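Local coordinates for protein Exo-beta-1,3-galactanase (Bifidobacterium bifidum, PDB 5FLW) that probably hydrolyses beta-1,3-galactan from the chain end, as a putative exo-beta-1,3-galactanase of glycoside hydrolase family 43, at residues 8-13 with 18-23; 64-69 with 97-102; 72-77 with 123-128; 279-284 with 296-301. All coordinates share one frame; numbering follows the deposited sequence.

The chain forms five four-stranded antiparallel sheets, consistent with the five-bladed beta-propeller of family 43, and the contacts come from three places in it. Contact 1 joins two parts of the N-terminal segment ahead of strand 24-28. Contacts 2 and 3 follow, with centres about 7 Å apart and segments that alternate along the chain; they tie strand 60-66 and the loop after it to the next sheet, strands 80-88, 95-102, 110-116 and 124-129. Contact 4, on strand 278-286 of the last sheet, lies about 37 Å between centres from contact 3, across the chain's centre. Contacts 1 and 4 touch where Phe8 meets Glu299 and Gln280, which brings the two chain ends together on the last sheet.

Contact 1: 8-13 with 18-23; sequences FLPHDT and AQLHGI
Pro10 and Ala18 meet through both backbone and side chain. Ala18 N donates to Pro10 O over 2.9 Å with an N-H...O angle of 160°, a nearly straight bond. The donor stands above the carbonyl plane, 43° out of it, and so does not use an in-plane lone pair. Beside this bond the CB atoms of Pro10 and Ala18 lie 4.1 Å apart. On the proline ring, CG approaches CD1 of Leu20 at 3.7 Å and CB is almost as near, so a single methyl branch of Leu20 sits against the CB-CG edge of the pyrrolidine. Leu20 reaches it with CG anti to the carbonyl carbon (chi1 -67°). At the other end, Asp12 N is 4.0 Å from Ala18 CB, a backbone-to-methyl packing contact.

Both segments precede strand 24-28, the first strand of the first four-stranded sheet, consistent with the first blade of a five-bladed beta-propeller, and they lie against that sheet: Tyr51 of strand 48-53 touches Asp12, Ala18 and Leu20, and its OH is hydrogen-bonded to Gln19 N. Successive inverse gamma turns centred on Gln19 and Leu20 shape the second segment, each closed by a weak backbone bond, from Leu20 N to Ala18 O and from His21 N to Gln19 O. Farther out, Asp12 OD1 accepts from Ser14 N and Asp16 N, which holds the intervening loop, while His21 NE2 is hydrogen-bonded to Gly274 O.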
loop_
_atom_site.group_PDB
_atom_site.type_symbol
_atom_site.label_atom_id
_atom_site.label_comp_id
_atom_site.label_asym_id
_atom_site.label_seq_id
_atom_site.Cartn_x
_atom_site.Cartn_y
_atom_site.Cartn_z
ATOM N N PHE A 8 -13.027 -8.903 8.122
ATOM C CA PHE A 8 -14.382 -8.421 7.893
ATOM C C PHE A 8 -14.435 -7.655 6.581
ATOM O O PHE A 8 -13.404 -7.214 6.035
ATOM C CB PHE A 8 -14.900 -7.525 9.037
ATOM C CG PHE A 8 -13.959 -6.409 9.406
ATOM C CD1 PHE A 8 -13.984 -5.201 8.715
ATOM C CD2 PHE A 8 -13.024 -6.573 10.442
ATOM C CE1 PHE A 8 -13.109 -4.158 9.048
ATOM C CE2 PHE A 8 -12.138 -5.531 10.783
ATOM C CZ PHE A 8 -12.182 -4.328 10.090
ATOM N N LEU A 9 -15.665 -7.499 6.086
ATOM C CA LEU A 9 -15.913 -6.676 4.911
ATOM C C LEU A 9 -16.382 -5.299 5.388
ATOM O O LEU A 9 -17.480 -5.185 5.961
ATOM C CB LEU A 9 -16.963 -7.321 4.009
ATOM C CG LEU A 9 -17.245 -6.545 2.717
ATOM C CD1 LEU A 9 -15.985 -6.456 1.847
ATOM C CD2 LEU A 9 -18.453 -7.132 1.968
ATOM N N PRO A 10 -15.585 -4.245 5.211
ATOM C CA PRO A 10 -15.986 -2.923 5.715
ATOM C C PRO A 10 -17.071 -2.286 4.850
ATOM O O PRO A 10 -17.217 -2.571 3.660
ATOM C CB PRO A 10 -14.687 -2.103 5.641
ATOM C CG PRO A 10 -13.894 -2.751 4.514
ATOM C CD PRO A 10 -14.248 -4.228 4.567
ATOM N N HIS A 11 -17.822 -1.386 5.501
ATOM C CA HIS A 11 -18.869 -0.570 4.901
ATOM C C HIS A 11 -18.617 0.891 5.254
ATOM O O HIS A 11 -17.970 1.202 6.261
ATOM C CB HIS A 11 -20.291 -0.992 5.382
ATOM C CG HIS A 11 -20.647 -2.383 4.951
ATOM N ND1 HIS A 11 -20.161 -3.500 5.597
ATOM C CD2 HIS A 11 -21.358 -2.841 3.884
ATOM C CE1 HIS A 11 -20.579 -4.587 4.970
ATOM N NE2 HIS A 11 -21.313 -4.217 3.931
ATOM N N ASP A 12 -19.054 1.777 4.365
ATOM C CA ASP A 12 -18.974 3.197 4.664
ATOM C C ASP A 12 -20.272 3.691 5.316
ATOM O O ASP A 12 -21.264 2.958 5.438
ATOM C CB ASP A 12 -18.542 3.989 3.424
ATOM C CG ASP A 12 -19.572 3.982 2.284
ATOM O OD1 ASP A 12 -20.792 3.903 2.538
ATOM O OD2 ASP A 12 -19.123 4.110 1.109
ATOM N N THR A 13 -20.264 4.955 5.738
ATOM C CA THR A 13 -21.411 5.518 6.446
ATOM C C THR A 13 -22.610 5.782 5.531
ATOM O O THR A 13 -23.668 6.185 6.030
ATOM C CB THR A 13 -21.008 6.786 7.195
ATOM O OG1 THR A 13 -20.492 7.733 6.251
ATOM C CG2 THR A 13 -19.919 6.465 8.242
ATOM N N ALA A 18 -17.249 -0.571 1.566
ATOM C CA ALA A 18 -16.093 0.327 1.417
ATOM C C ALA A 18 -15.022 -0.399 0.599
ATOM O O ALA A 18 -14.567 -1.483 0.986
ATOM C CB ALA A 18 -15.517 0.760 2.776
ATOM N N GLN A 19 -14.627 0.190 -0.536
ATOM C CA GLN A 19 -13.648 -0.406 -1.450
ATOM C C GLN A 19 -12.219 -0.186 -0.914
ATOM O O GLN A 19 -11.361 0.479 -1.514
ATOM C CB GLN A 19 -13.857 0.140 -2.863
ATOM C CG GLN A 19 -15.214 -0.229 -3.545
ATOM C CD GLN A 19 -15.403 -1.731 -3.764
ATOM O OE1 GLN A 19 -14.547 -2.407 -4.317
ATOM N NE2 GLN A 19 -16.542 -2.261 -3.301
ATOM N N LEU A 20 -11.971 -0.765 0.256
ATOM C CA LEU A 20 -10.681 -0.611 0.933
ATOM C C LEU A 20 -9.724 -1.730 0.490
ATOM O O LEU A 20 -9.257 -2.546 1.297
ATOM C CB LEU A 20 -10.862 -0.572 2.457
ATOM C CG LEU A 20 -11.605 0.671 2.962
ATOM C CD1 LEU A 20 -12.133 0.466 4.373
ATOM C CD2 LEU A 20 -10.755 1.965 2.864
ATOM N N HIS A 21 -9.434 -1.744 -0.820
ATOM C CA HIS A 21 -8.639 -2.792 -1.454
ATOM C C HIS A 21 -7.335 -2.199 -1.975
ATOM O O HIS A 21 -7.348 -1.188 -2.697
ATOM C CB HIS A 21 -9.373 -3.411 -2.637
ATOM C CG HIS A 21 -10.794 -3.771 -2.354
ATOM N ND1 HIS A 21 -11.146 -4.706 -1.395
ATOM C CD2 HIS A 21 -11.947 -3.364 -2.941
ATOM C CE1 HIS A 21 -12.464 -4.817 -1.377
ATOM N NE2 HIS A 21 -12.974 -4.030 -2.321
ATOM N N GLY A 22 -6.220 -2.836 -1.616
ATOM C CA GLY A 22 -4.904 -2.355 -2.016
ATOM C C GLY A 22 -4.617 -0.935 -1.571
ATOM O O GLY A 22 -3.975 -0.189 -2.308
ATOM N N ILE A 23 -5.043 -0.552 -0.346
ATOM C CA ILE A 23 -5.137 0.874 -0.011
ATOM C C ILE A 23 -3.777 1.521 0.248
ATOM O O ILE A 23 -2.803 0.889 0.705
ATOM C CB ILE A 23 -6.100 1.183 1.161
ATOM C CG1 ILE A 23 -5.550 0.665 2.497
ATOM C CG2 ILE A 23 -7.474 0.685 0.854
ATOM C CD1 ILE A 23 -6.426 1.016 3.692
#

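Contact 2: 64-69 with 97-102; sequences IVLDVQ and MYIHAE
Apolar packing alone joins the two segments, and Met97 is at its middle. Its thioether sulfur SD lies 3.8 Å from Leu66 CD2 and 3.9 Å from Leu66 CB, so the leucine presents one methyl branch and its CB to the sulfur. The terminal methyl CE instead meets Val65 CG2 at 4.0 Å, the two side chains crossing at about a right angle. Met97 runs extended through its first two torsions and then bends at chi3 (-71°), which turns CE away from the line of the chain and lets SD and CE serve different neighbours. A looser touch joins Leu66 CD2 to Ile99 CD1 at 4.5 Å.

None of the polar bonds links the two segments; two side-chain bonds lie within one segment. Gln69 NE2 donates to Asp67 O at 2.9 Å. On the strand, His100 NE2 gives its N-H to Glu102 OE1 at 2.7 Å, in the plane of the imidazole, meeting OE1 on its anti side but 26° out of the carboxylate plane, while OE2 accepts from the backbone of Tyr108 and Ala109.

The chain turns a corner at Val65. All four touching residues are buried, and Val48 of strand 48-53 touches Leu66, Met97 and Ile99: this is the packing of adjacent sheets, consistent with neighbouring blades of a beta-propeller.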
loop_
_atom_site.group_PDB
_atom_site.type_symbol
_atom_site.label_atom_id
_atom_site.label_comp_id
_atom_site.label_asym_id
_atom_site.label_seq_id
_atom_site.Cartn_x
_atom_site.Cartn_y
_atom_site.Cartn_z
ATOM N N ILE A 64 -15.266 8.798 -5.827
ATOM C CA ILE A 64 -14.160 8.482 -6.728
ATOM C C ILE A 64 -13.347 9.760 -6.937
ATOM O O ILE A 64 -13.863 10.748 -7.473
ATOM C CB ILE A 64 -14.679 7.906 -8.064
ATOM C CG1 ILE A 64 -15.368 6.536 -7.825
ATOM C CG2 ILE A 64 -13.551 7.761 -9.087
ATOM C CD1 ILE A 64 -16.085 5.951 -9.004
ATOM N N VAL A 65 -12.072 9.730 -6.520
ATOM C CA VAL A 65 -11.183 10.889 -6.586
ATOM C C VAL A 65 -10.210 10.838 -7.773
ATOM O O VAL A 65 -9.631 11.877 -8.120
ATOM C CB VAL A 65 -10.455 11.153 -5.235
ATOM C CG1 VAL A 65 -11.483 11.355 -4.117
ATOM C CG2 VAL A 65 -9.498 10.019 -4.852
ATOM N N LEU A 66 -10.017 9.671 -8.392
ATOM C CA LEU A 66 -9.318 9.549 -9.674
ATOM C C LEU A 66 -10.235 8.717 -10.568
ATOM O O LEU A 66 -10.476 7.533 -10.290
ATOM C CB LEU A 66 -7.928 8.918 -9.531
ATOM C CG LEU A 66 -7.185 8.668 -10.855
ATOM C CD1 LEU A 66 -6.972 9.959 -11.613
ATOM C CD2 LEU A 66 -5.859 7.907 -10.651
ATOM N N ASP A 67 -10.789 9.344 -11.592
ATOM C CA ASP A 67 -11.780 8.692 -12.430
ATOM C C ASP A 67 -11.115 7.752 -13.429
ATOM O O ASP A 67 -9.926 7.871 -13.756
ATOM C CB ASP A 67 -12.540 9.728 -13.248
ATOM C CG ASP A 67 -13.541 10.508 -12.423
ATOM O OD1 ASP A 67 -14.211 9.891 -11.566
ATOM O OD2 ASP A 67 -13.661 11.739 -12.636
ATOM N N VAL A 68 -11.928 6.816 -13.936
ATOM C CA VAL A 68 -11.605 6.173 -15.200
ATOM C C VAL A 68 -11.391 7.263 -16.251
ATOM O O VAL A 68 -12.149 8.239 -16.315
ATOM C CB VAL A 68 -12.758 5.244 -15.614
ATOM C CG1 VAL A 68 -12.421 4.554 -16.923
ATOM C CG2 VAL A 68 -13.061 4.235 -14.532
ATOM N N GLN A 69 -10.344 7.112 -17.062
ATOM C CA GLN A 69 -9.972 8.102 -18.069
ATOM C C GLN A 69 -10.480 7.668 -19.453
ATOM O O GLN A 69 -11.089 6.606 -19.614
ATOM C CB GLN A 69 -8.450 8.349 -18.002
ATOM C CG GLN A 69 -7.958 8.815 -16.589
ATOM C CD GLN A 69 -8.503 10.203 -16.193
ATOM O OE1 GLN A 69 -8.472 11.139 -17.004
ATOM N NE2 GLN A 69 -9.020 10.334 -14.965
ATOM N N MET A 97 -0.751 11.493 -6.360
ATOM C CA MET A 97 -1.169 10.107 -6.342
ATOM C C MET A 97 -0.323 9.284 -7.318
ATOM O O MET A 97 -0.008 9.740 -8.429
ATOM C CB MET A 97 -2.649 9.983 -6.701
ATOM C CG MET A 97 -3.165 8.557 -6.663
ATOM S SD MET A 97 -4.965 8.432 -7.000
ATOM C CE MET A 97 -5.640 9.149 -5.499
ATOM N N TYR A 98 0.059 8.077 -6.869
ATOM C CA TYR A 98 0.799 7.089 -7.652
ATOM C C TYR A 98 -0.075 5.851 -7.807
ATOM O O TYR A 98 -0.829 5.503 -6.895
ATOM C CB TYR A 98 2.124 6.715 -6.953
ATOM C CG TYR A 98 2.850 7.951 -6.476
ATOM C CD1 TYR A 98 3.668 8.679 -7.349
ATOM C CD2 TYR A 98 2.673 8.426 -5.175
ATOM C CE1 TYR A 98 4.313 9.853 -6.926
ATOM C CE2 TYR A 98 3.285 9.593 -4.745
ATOM C CZ TYR A 98 4.112 10.308 -5.620
ATOM O OH TYR A 98 4.733 11.460 -5.204
ATOM N N ILE A 99 0.011 5.184 -8.958
ATOM C CA ILE A 99 -0.824 4.008 -9.192
ATOM C C ILE A 99 -0.040 3.038 -10.058
ATOM O O ILE A 99 0.777 3.444 -10.886
ATOM C CB ILE A 99 -2.209 4.398 -9.799
ATOM C CG1 ILE A 99 -3.206 3.231 -9.734
ATOM C CG2 ILE A 99 -2.068 4.907 -11.213
ATOM C CD1 ILE A 99 -4.595 3.683 -9.943
ATOM N N HIS A 100 -0.259 1.752 -9.839
ATOM C CA HIS A 100 0.303 0.757 -10.745
ATOM C C HIS A 100 -0.588 0.737 -11.993
ATOM O O HIS A 100 -1.729 0.255 -11.936
ATOM C CB HIS A 100 0.401 -0.606 -10.046
ATOM C CG HIS A 100 0.696 -1.769 -10.971
ATOM N ND1 HIS A 100 0.486 -3.084 -10.586
ATOM C CD2 HIS A 100 1.188 -1.825 -12.241
ATOM C CE1 HIS A 100 0.821 -3.890 -11.582
ATOM N NE2 HIS A 100 1.249 -3.156 -12.597
ATOM N N ALA A 101 -0.089 1.313 -13.102
ATOM C CA ALA A 101 -0.812 1.290 -14.364
ATOM C C ALA A 101 -0.414 0.021 -15.116
ATOM O O ALA A 101 0.782 -0.242 -15.317
ATOM C CB ALA A 101 -0.500 2.540 -15.203
ATOM N N GLU A 102 -1.414 -0.757 -15.529
ATOM C CA GLU A 102 -1.170 -2.096 -16.039
ATOM C C GLU A 102 -2.128 -2.358 -17.199
ATOM O O GLU A 102 -3.102 -1.629 -17.382
ATOM C CB GLU A 102 -1.345 -3.150 -14.920
ATOM C CG GLU A 102 -0.755 -4.518 -15.250
ATOM C CD GLU A 102 0.655 -4.402 -15.789
ATOM O OE1 GLU A 102 1.634 -4.309 -14.984
ATOM O OE2 GLU A 102 0.776 -4.385 -17.022
#

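Contact 3: 72-77 with 123-128; sequences GSALAA and FAFQTT
The ring of Phe125 carries Leu75 on one face and has Ala74 at its edge. Leu75 CD1 sits over the middle of the ring, 3.8 Å from its centroid and only 7° off the normal, which makes a well-centred CH-pi contact. The even spread of distances supports this: CD1 is 3.9 Å from both CE1 and CD1 of Phe125 and little farther from the other ring atoms. Behind that methyl, Leu75 CG leans toward the far end of the ring, 4.1 Å from Phe125 CZ. Near the ring plane, Ala74 CB approaches CZ at 4.1 Å, so consecutive residues of one loop touch the ring from different directions. Phe125 presents itself in this way because its CG is anti to the backbone N (chi1 -180°), which extends the ring from the strand toward the loop.

Ala74 CB also meets Thr128 CG2 at 3.7 Å, methyl to methyl. The hydroxyl of Thr128 is engaged elsewhere, hydrogen-bonded to Tyr108 OH.

The loop holds its shape through a type I beta turn from Ser73 to Ala76, closed by Ala76 N to Ser73 O at 3.3 Å; Ser73 OG is bonded to Glu70 O and weakly accepts from Leu75 N.

A classic beta bulge at Gln126 and Thr127, both facing Val113, lies in strand 124-129 between Phe125 and Thr128. That strand is one of the two edge strands of its sheet, next to strand 110-116. The loop packed on it links strands 60-66 and 80-88 of consecutive four-stranded sheets, consistent with successive propeller blades, and its Leu75 also touches Leu66 and Phe45.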
loop_
_atom_site.group_PDB
_atom_site.type_symbol
_atom_site.label_atom_id
_atom_site.label_comp_id
_atom_site.label_asym_id
_atom_site.label_seq_id
_atom_site.Cartn_x
_atom_site.Cartn_y
_atom_site.Cartn_z
ATOM N N GLY A 72 -7.901 5.034 -24.946
ATOM C CA GLY A 72 -6.601 5.381 -25.485
ATOM C C GLY A 72 -5.591 5.853 -24.450
ATOM O O GLY A 72 -4.395 5.974 -24.786
ATOM N N SER A 73 -6.026 6.128 -23.215
ATOM C CA SER A 73 -5.122 6.473 -22.121
ATOM C C SER A 73 -4.799 5.236 -21.288
ATOM O O SER A 73 -5.469 4.195 -21.365
ATOM C CB SER A 73 -5.721 7.553 -21.205
ATOM O OG SER A 73 -6.752 7.048 -20.368
ATOM N N ALA A 74 -3.766 5.383 -20.442
ATOM C CA ALA A 74 -3.305 4.261 -19.626
ATOM C C ALA A 74 -4.247 3.927 -18.468
ATOM O O ALA A 74 -4.041 2.908 -17.794
ATOM C CB ALA A 74 -1.892 4.526 -19.110
ATOM N N LEU A 75 -5.271 4.745 -18.221
ATOM C CA LEU A 75 -6.275 4.466 -17.195
ATOM C C LEU A 75 -7.684 4.423 -17.784
ATOM O O LEU A 75 -8.663 4.762 -17.100
ATOM C CB LEU A 75 -6.180 5.458 -16.034
ATOM C CG LEU A 75 -4.940 5.320 -15.120
ATOM C CD1 LEU A 75 -4.856 6.448 -14.091
ATOM C CD2 LEU A 75 -4.882 3.939 -14.448
ATOM N N ALA A 76 -7.798 4.012 -19.054
ATOM C CA ALA A 76 -9.091 3.768 -19.685
ATOM C C ALA A 76 -9.769 2.540 -19.053
ATOM O O ALA A 76 -9.161 1.775 -18.287
ATOM C CB ALA A 76 -8.927 3.588 -21.203
ATOM N N ALA A 77 -11.054 2.353 -19.398
ATOM C CA ALA A 77 -11.883 1.306 -18.800
ATOM C C ALA A 77 -11.367 -0.096 -19.111
ATOM O O ALA A 77 -11.735 -1.042 -18.417
ATOM C CB ALA A 77 -13.317 1.423 -19.333
ATOM N N PHE A 123 -8.195 14.296 -8.640
ATOM C CA PHE A 123 -6.825 14.134 -9.113
ATOM C C PHE A 123 -6.820 14.179 -10.642
ATOM O O PHE A 123 -7.686 13.590 -11.306
ATOM C CB PHE A 123 -6.191 12.827 -8.568
ATOM C CG PHE A 123 -5.872 12.866 -7.070
ATOM C CD1 PHE A 123 -6.869 12.687 -6.118
ATOM C CD2 PHE A 123 -4.585 13.131 -6.625
ATOM C CE1 PHE A 123 -6.578 12.757 -4.748
ATOM C CE2 PHE A 123 -4.288 13.192 -5.255
ATOM C CZ PHE A 123 -5.293 13.008 -4.320
ATOM N N ALA A 124 -5.867 14.921 -11.202
ATOM C CA ALA A 124 -5.699 15.034 -12.647
ATOM C C ALA A 124 -4.557 14.110 -13.078
ATOM O O ALA A 124 -3.411 14.256 -12.612
ATOM C CB ALA A 124 -5.392 16.475 -13.031
ATOM N N PHE A 125 -4.873 13.155 -13.952
ATOM C CA PHE A 125 -3.896 12.190 -14.434
ATOM C C PHE A 125 -2.894 12.862 -15.381
ATOM O O PHE A 125 -3.289 13.455 -16.401
ATOM C CB PHE A 125 -4.650 11.087 -15.167
ATOM C CG PHE A 125 -3.777 9.996 -15.721
ATOM C CD1 PHE A 125 -2.663 9.528 -15.022
ATOM C CD2 PHE A 125 -4.107 9.386 -16.939
ATOM C CE1 PHE A 125 -1.875 8.477 -15.550
ATOM C CE2 PHE A 125 -3.326 8.336 -17.457
ATOM C CZ PHE A 125 -2.224 7.889 -16.765
ATOM N N GLN A 126 -1.597 12.704 -15.079
ATOM C CA GLN A 126 -0.526 13.350 -15.844
ATOM C C GLN A 126 0.333 12.380 -16.653
ATOM O O GLN A 126 0.211 12.335 -17.880
ATOM C CB GLN A 126 0.312 14.282 -14.960
ATOM C CG GLN A 126 -0.551 15.392 -14.394
ATOM C CD GLN A 126 0.223 16.554 -13.807
ATOM O OE1 GLN A 126 1.347 16.409 -13.341
ATOM N NE2 GLN A 126 -0.417 17.718 -13.789
ATOM N N THR A 127 1.183 11.588 -16.012
ATOM C CA THR A 127 2.195 10.808 -16.713
ATOM C C THR A 127 2.076 9.319 -16.372
ATOM O O THR A 127 1.475 8.921 -15.360
ATOM C CB THR A 127 3.628 11.253 -16.273
ATOM O OG1 THR A 127 3.731 11.172 -14.837
ATOM C CG2 THR A 127 3.991 12.671 -16.775
ATOM N N THR A 128 2.698 8.485 -17.210
ATOM C CA THR A 128 3.151 7.175 -16.762
ATOM C C THR A 128 4.671 7.184 -16.867
ATOM O O THR A 128 5.233 7.822 -17.766
ATOM C CB THR A 128 2.540 5.967 -17.495
ATOM O OG1 THR A 128 3.042 5.927 -18.833
ATOM C CG2 THR A 128 1.032 6.034 -17.503
#

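Contact 4: 279-284 with 296-301; sequences VQMPIS and DTYEGT
Tyr298 meets Pro282 through its phenol end, the closer part of this contact. Its OH lies 3.3 Å from both CG and CD of the proline ring, and CZ is 4.0 Å from CD; tyrosine and proline approach from opposite directions. Next to this, the methyl CE of Met281 comes to the edge of the aromatic ring, in its plane, 4.0 Å from Tyr298 CE2. The bend of Met281 at chi3 (66°) turns CE toward that edge, and the two side chains cross at about a right angle.

Strand 278-286 is the third in the order of the last four-stranded sheet, consistent with the final blade of a beta-propeller, and the C-terminal segment after strand 289-291 returns past it. Here the tyrosine reaches the strand while its backbone stays away: the CA atoms of Met281 and Tyr298 are 8.6 Å apart. Phe5, whose ring meets that of Tyr298 with planes at about 60°, and Trp294, set edge-to-face to it, add further aromatic neighbours.

The close approach of OH to the proline lies on the partly exposed side, whereas the wider methyl-to-ring contact involves the buried Met281. Beyond Tyr298 the loop makes no contact with segment 279-284; Glu299 turns instead to a salt bridge from OE2 to Arg4 NE.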
loop_
_atom_site.group_PDB
_atom_site.type_symbol
_atom_site.label_atom_id
_atom_site.label_comp_id
_atom_site.label_asym_id
_atom_site.label_seq_id
_atom_site.Cartn_x
_atom_site.Cartn_y
_atom_site.Cartn_z
ATOM N N VAL A 279 -8.103 -7.818 6.645
ATOM C CA VAL A 279 -7.682 -8.220 7.977
ATOM C C VAL A 279 -7.061 -6.982 8.624
ATOM O O VAL A 279 -6.053 -6.458 8.136
ATOM C CB VAL A 279 -6.690 -9.399 7.927
ATOM C CG1 VAL A 279 -6.116 -9.662 9.318
ATOM C CG2 VAL A 279 -7.368 -10.668 7.355
ATOM N N GLN A 280 -7.670 -6.508 9.712
ATOM C CA GLN A 280 -7.242 -5.293 10.389
ATOM C C GLN A 280 -6.888 -5.664 11.825
ATOM O O GLN A 280 -7.734 -6.204 12.560
ATOM C CB GLN A 280 -8.361 -4.265 10.366
ATOM C CG GLN A 280 -8.035 -2.954 11.050
ATOM C CD GLN A 280 -9.148 -1.922 10.846
ATOM O OE1 GLN A 280 -9.456 -1.531 9.710
ATOM N NE2 GLN A 280 -9.757 -1.483 11.943
ATOM N N MET A 281 -5.638 -5.401 12.218
ATOM C CA MET A 281 -5.124 -5.909 13.484
ATOM C C MET A 281 -4.065 -4.958 14.004
ATOM O O MET A 281 -3.354 -4.339 13.203
ATOM C CB MET A 281 -4.476 -7.294 13.295
ATOM C CG MET A 281 -5.401 -8.417 12.821
ATOM S SD MET A 281 -4.471 -9.908 12.384
ATOM C CE MET A 281 -3.806 -10.404 14.012
ATOM N N PRO A 282 -3.883 -4.867 15.323
ATOM C CA PRO A 282 -2.678 -4.211 15.842
ATOM C C PRO A 282 -1.460 -5.076 15.535
ATOM O O PRO A 282 -1.545 -6.308 15.470
ATOM C CB PRO A 282 -2.937 -4.137 17.346
ATOM C CG PRO A 282 -3.783 -5.343 17.621
ATOM C CD PRO A 282 -4.631 -5.562 16.394
ATOM N N ILE A 283 -0.335 -4.423 15.260
ATOM C CA ILE A 283 0.926 -5.122 15.043
ATOM C C ILE A 283 1.954 -4.540 16.005
ATOM O O ILE A 283 2.037 -3.318 16.169
ATOM C CB ILE A 283 1.369 -5.084 13.562
ATOM C CG1 ILE A 283 2.598 -5.982 13.328
ATOM C CG2 ILE A 283 1.636 -3.667 13.101
ATOM C CD1 ILE A 283 2.973 -6.194 11.874
ATOM N N SER A 284 2.677 -5.412 16.697
ATOM C CA SER A 284 3.657 -4.985 17.683
ATOM C C SER A 284 5.022 -4.797 17.010
ATOM O O SER A 284 5.488 -5.677 16.272
ATOM C CB SER A 284 3.715 -5.997 18.826
ATOM O OG SER A 284 4.982 -5.955 19.433
ATOM N N ASP A 296 -8.684 -14.197 20.373
ATOM C CA ASP A 296 -10.012 -14.810 20.368
ATOM C C ASP A 296 -11.133 -13.808 20.218
ATOM O O ASP A 296 -12.233 -14.171 19.777
ATOM C CB ASP A 296 -10.267 -15.455 21.730
ATOM C CG ASP A 296 -9.526 -16.730 21.904
ATOM O OD1 ASP A 296 -9.050 -17.252 20.872
ATOM O OD2 ASP A 296 -9.413 -17.200 23.062
ATOM N N THR A 297 -10.930 -12.594 20.731
ATOM C CA THR A 297 -11.956 -11.554 20.696
ATOM C C THR A 297 -12.137 -10.931 19.312
ATOM O O THR A 297 -13.116 -10.206 19.095
ATOM C CB THR A 297 -11.618 -10.465 21.705
ATOM O OG1 THR A 297 -10.405 -9.818 21.300
ATOM C CG2 THR A 297 -11.446 -11.092 23.081
ATOM N N TYR A 298 -11.215 -11.156 18.385
ATOM C CA TYR A 298 -11.337 -10.572 17.056
ATOM C C TYR A 298 -12.502 -11.201 16.280
ATOM O O TYR A 298 -12.888 -12.352 16.509
ATOM C CB TYR A 298 -10.031 -10.762 16.297
ATOM C CG TYR A 298 -8.835 -10.023 16.883
ATOM C CD1 TYR A 298 -8.972 -9.200 17.988
ATOM C CD2 TYR A 298 -7.569 -10.149 16.302
ATOM C CE1 TYR A 298 -7.896 -8.524 18.525
ATOM C CE2 TYR A 298 -6.476 -9.455 16.813
ATOM C CZ TYR A 298 -6.645 -8.640 17.929
ATOM O OH TYR A 298 -5.562 -7.958 18.454
ATOM N N GLU A 299 -13.047 -10.443 15.335
ATOM C CA GLU A 299 -14.129 -10.957 14.503
ATOM C C GLU A 299 -13.596 -11.687 13.268
ATOM O O GLU A 299 -12.432 -11.550 12.880
ATOM C CB GLU A 299 -15.111 -9.852 14.141
ATOM C CG GLU A 299 -14.617 -8.879 13.144
ATOM C CD GLU A 299 -15.630 -7.762 12.940
ATOM O OE1 GLU A 299 -16.520 -7.920 12.090
ATOM O OE2 GLU A 299 -15.552 -6.744 13.661
ATOM N N GLY A 300 -14.469 -12.469 12.647
ATOM C CA GLY A 300 -14.059 -13.277 11.507
ATOM C C GLY A 300 -13.172 -14.436 11.952
ATOM O O GLY A 300 -13.018 -14.711 13.141
ATOM N N THR A 301 -12.545 -15.094 10.973
ATOM C CA THR A 301 -11.762 -16.301 11.228
ATOM C C THR A 301 -10.347 -16.138 10.694
ATOM O O THR A 301 -10.099 -15.365 9.765
ATOM C CB THR A 301 -12.414 -17.549 10.604
ATOM O OG1 THR A 301 -12.714 -17.300 9.228
ATOM C CG2 THR A 301 -13.699 -17.897 11.341
#